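Local coordinates for carboxypeptidase Y inhibitor (Saccharomyces cerevisiae, PDB 1WPX), which inhibits the serine protease carboxypeptidase Y specifically and potently, as a member of the phosphatidylethanolamine-binding protein family, at residues W189-P194 / G199-E204. Residues are numbered along the deposited sequence; the frame is centred on the assembly and turned at random.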
loop_
_atom_site.group_PDB
_atom_site.type_symbol
_atom_site.label_atom_id
_atom_site.label_comp_id
_atom_site.label_asym_id
_atom_site.label_seq_id
_atom_site.Cartn_x
_atom_site.Cartn_y
_atom_site.Cartn_z
ATOM N N TRP B 189 15.346 12.401 -30.238
ATOM C CA TRP B 189 15.715 13.737 -29.789
ATOM C C TRP B 189 16.539 14.391 -30.893
ATOM O O TRP B 189 17.402 15.235 -30.634
ATOM C CB TRP B 189 16.523 13.676 -28.481
ATOM C CG TRP B 189 15.668 13.514 -27.253
ATOM C CD1 TRP B 189 14.742 12.536 -27.020
ATOM C CD2 TRP B 189 15.633 14.377 -26.107
ATOM N NE1 TRP B 189 14.130 12.740 -25.806
ATOM C CE2 TRP B 189 14.656 13.862 -25.225
ATOM C CE3 TRP B 189 16.331 15.538 -25.741
ATOM C CZ2 TRP B 189 14.358 14.466 -24.000
ATOM C CZ3 TRP B 189 16.034 16.140 -24.521
ATOM C CH2 TRP B 189 15.055 15.600 -23.668
ATOM N N GLY B 190 16.260 13.977 -32.127
ATOM C CA GLY B 190 16.955 14.519 -33.278
ATOM C C GLY B 190 18.421 14.150 -33.379
ATOM O O GLY B 190 19.188 14.850 -34.034
ATOM N N TYR B 191 18.820 13.054 -32.745
ATOM C CA TYR B 191 20.213 12.618 -32.788
ATOM C C TYR B 191 20.464 11.590 -33.883
ATOM O O TYR B 191 21.608 11.212 -34.128
ATOM C CB TYR B 191 20.629 12.034 -31.436
ATOM C CG TYR B 191 20.941 13.076 -30.389
ATOM C CD1 TYR B 191 22.179 13.708 -30.357
ATOM C CD2 TYR B 191 19.987 13.452 -29.446
ATOM C CE1 TYR B 191 22.463 14.688 -29.414
ATOM C CE2 TYR B 191 20.260 14.435 -28.498
ATOM C CZ TYR B 191 21.498 15.050 -28.489
ATOM O OH TYR B 191 21.766 16.035 -27.564
ATOM N N GLY B 192 19.401 11.134 -34.536
ATOM C CA GLY B 192 19.564 10.153 -35.594
ATOM C C GLY B 192 19.764 8.727 -35.106
ATOM O O GLY B 192 19.021 7.828 -35.497
ATOM N N THR B 193 20.766 8.509 -34.256
ATOM C CA THR B 193 21.040 7.172 -33.732
ATOM C C THR B 193 19.928 6.676 -32.802
ATOM O O THR B 193 19.242 7.470 -32.161
ATOM C CB THR B 193 22.379 7.138 -32.970
ATOM O OG1 THR B 193 22.351 8.094 -31.905
ATOM C CG2 THR B 193 23.521 7.475 -33.904
ATOM N N PRO B 194 19.730 5.348 -32.728
ATOM C CA PRO B 194 18.694 4.752 -31.873
ATOM C C PRO B 194 19.095 4.688 -30.398
ATOM O O PRO B 194 20.284 4.610 -30.067
ATOM C CB PRO B 194 18.513 3.349 -32.466
ATOM C CG PRO B 194 19.032 3.480 -33.868
ATOM C CD PRO B 194 20.240 4.346 -33.675
ATOM N N GLY B 199 19.805 11.328 -21.778
ATOM C CA GLY B 199 21.142 11.038 -21.297
ATOM C C GLY B 199 22.188 11.822 -22.060
ATOM O O GLY B 199 23.005 12.513 -21.462
ATOM N N LYS B 200 22.152 11.706 -23.383
ATOM C CA LYS B 200 23.082 12.398 -24.270
ATOM C C LYS B 200 22.984 13.916 -24.100
ATOM O O LYS B 200 23.978 14.592 -23.814
ATOM C CB LYS B 200 22.767 12.031 -25.722
ATOM C CG LYS B 200 23.668 12.671 -26.761
ATOM C CD LYS B 200 25.082 12.138 -26.638
ATOM C CE LYS B 200 25.950 12.545 -27.818
ATOM N NZ LYS B 200 27.304 11.929 -27.700
ATOM N N TRP B 201 21.771 14.433 -24.276
ATOM C CA TRP B 201 21.494 15.863 -24.174
ATOM C C TRP B 201 21.817 16.476 -22.812
ATOM O O TRP B 201 22.341 17.587 -22.741
ATOM C CB TRP B 201 20.024 16.127 -24.506
ATOM C CG TRP B 201 19.681 17.572 -24.638
ATOM C CD1 TRP B 201 20.006 18.399 -25.673
ATOM C CD2 TRP B 201 18.928 18.365 -23.709
ATOM N NE1 TRP B 201 19.497 19.659 -25.450
ATOM C CE2 TRP B 201 18.833 19.665 -24.252
ATOM C CE3 TRP B 201 18.325 18.104 -22.473
ATOM C CZ2 TRP B 201 18.159 20.701 -23.600
ATOM C CZ3 TRP B 201 17.656 19.134 -21.826
ATOM C CH2 TRP B 201 17.578 20.416 -22.392
ATOM N N ALA B 202 21.501 15.762 -21.735
ATOM C CA ALA B 202 21.757 16.272 -20.392
ATOM C C ALA B 202 23.247 16.402 -20.105
ATOM O O ALA B 202 23.676 17.330 -19.417
ATOM C CB ALA B 202 21.106 15.369 -19.354
ATOM N N LYS B 203 24.034 15.471 -20.633
ATOM C CA LYS B 203 25.473 15.489 -20.421
ATOM C C LYS B 203 26.177 16.604 -21.177
ATOM O O LYS B 203 26.993 17.323 -20.602
ATOM C CB LYS B 203 26.089 14.143 -20.810
ATOM C CG LYS B 203 26.108 13.136 -19.680
ATOM C CD LYS B 203 26.980 13.637 -18.523
ATOM C CE LYS B 203 26.955 12.677 -17.326
ATOM N NZ LYS B 203 27.814 13.142 -16.192
ATOM N N GLU B 204 25.868 16.756 -22.460
ATOM C CA GLU B 204 26.516 17.800 -23.239
ATOM C C GLU B 204 26.111 19.197 -22.789
ATOM O O GLU B 204 26.638 20.187 -23.280
ATOM C CB GLU B 204 26.244 17.616 -24.743
ATOM C CG GLU B 204 24.785 17.567 -25.168
ATOM C CD GLU B 204 24.626 17.304 -26.668
ATOM O OE1 GLU B 204 25.224 16.329 -27.174
ATOM O OE2 GLU B 204 23.902 18.067 -27.340
#
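OE2 of E204 takes two hydroxyl partners: the phenol OH of Y191 gives it a weak hydrogen bond, OH to OE2 3.0 Å, and the hydroxyl of S181 is hydrogen-bonded to the same oxygen. The Y191 ring and the E204 carboxylate arrive from opposite directions with their planes 75° apart, and OE1 lies near the ring's edge without bonding to the OH. E204, just past helix 198-203, turns its carboxylate back alongside the last turn toward the phenol, with CG between the backbone N and the carbonyl carbon (chi1 56°) and the chain extended beyond. K200 CG lies over one face of the Y191 ring, toward its rim, 3.9 Å from the ring centroid in a CH-pi contact, and comes closest to Y191 CE1. The K200 chain then bends beyond CG and carries its amine away from the ring. Y191 OH also meets the edge of the W201 indole, 3.5 Å from W201 CD1 and in its plane. Deeper in, the W189 indole packs obliquely on W201, planes at 49°, with W189 CZ3 above the rim of the W201 ring system, 3.6 Å from W201 CE3. Both indole nitrogens are satisfied, W189 NE1 by T95 and W201 NE1 by the carbonyl of S181, and both rings rest on V114 of strand 110-120. The contact thus joins the loop after strand 162-170 to helix 198-203 in layers, buried indoles against the sheet and a phenol-carboxylate pair outside; sharing OE2 between Y191 and S181 would help stabilise its negative charge.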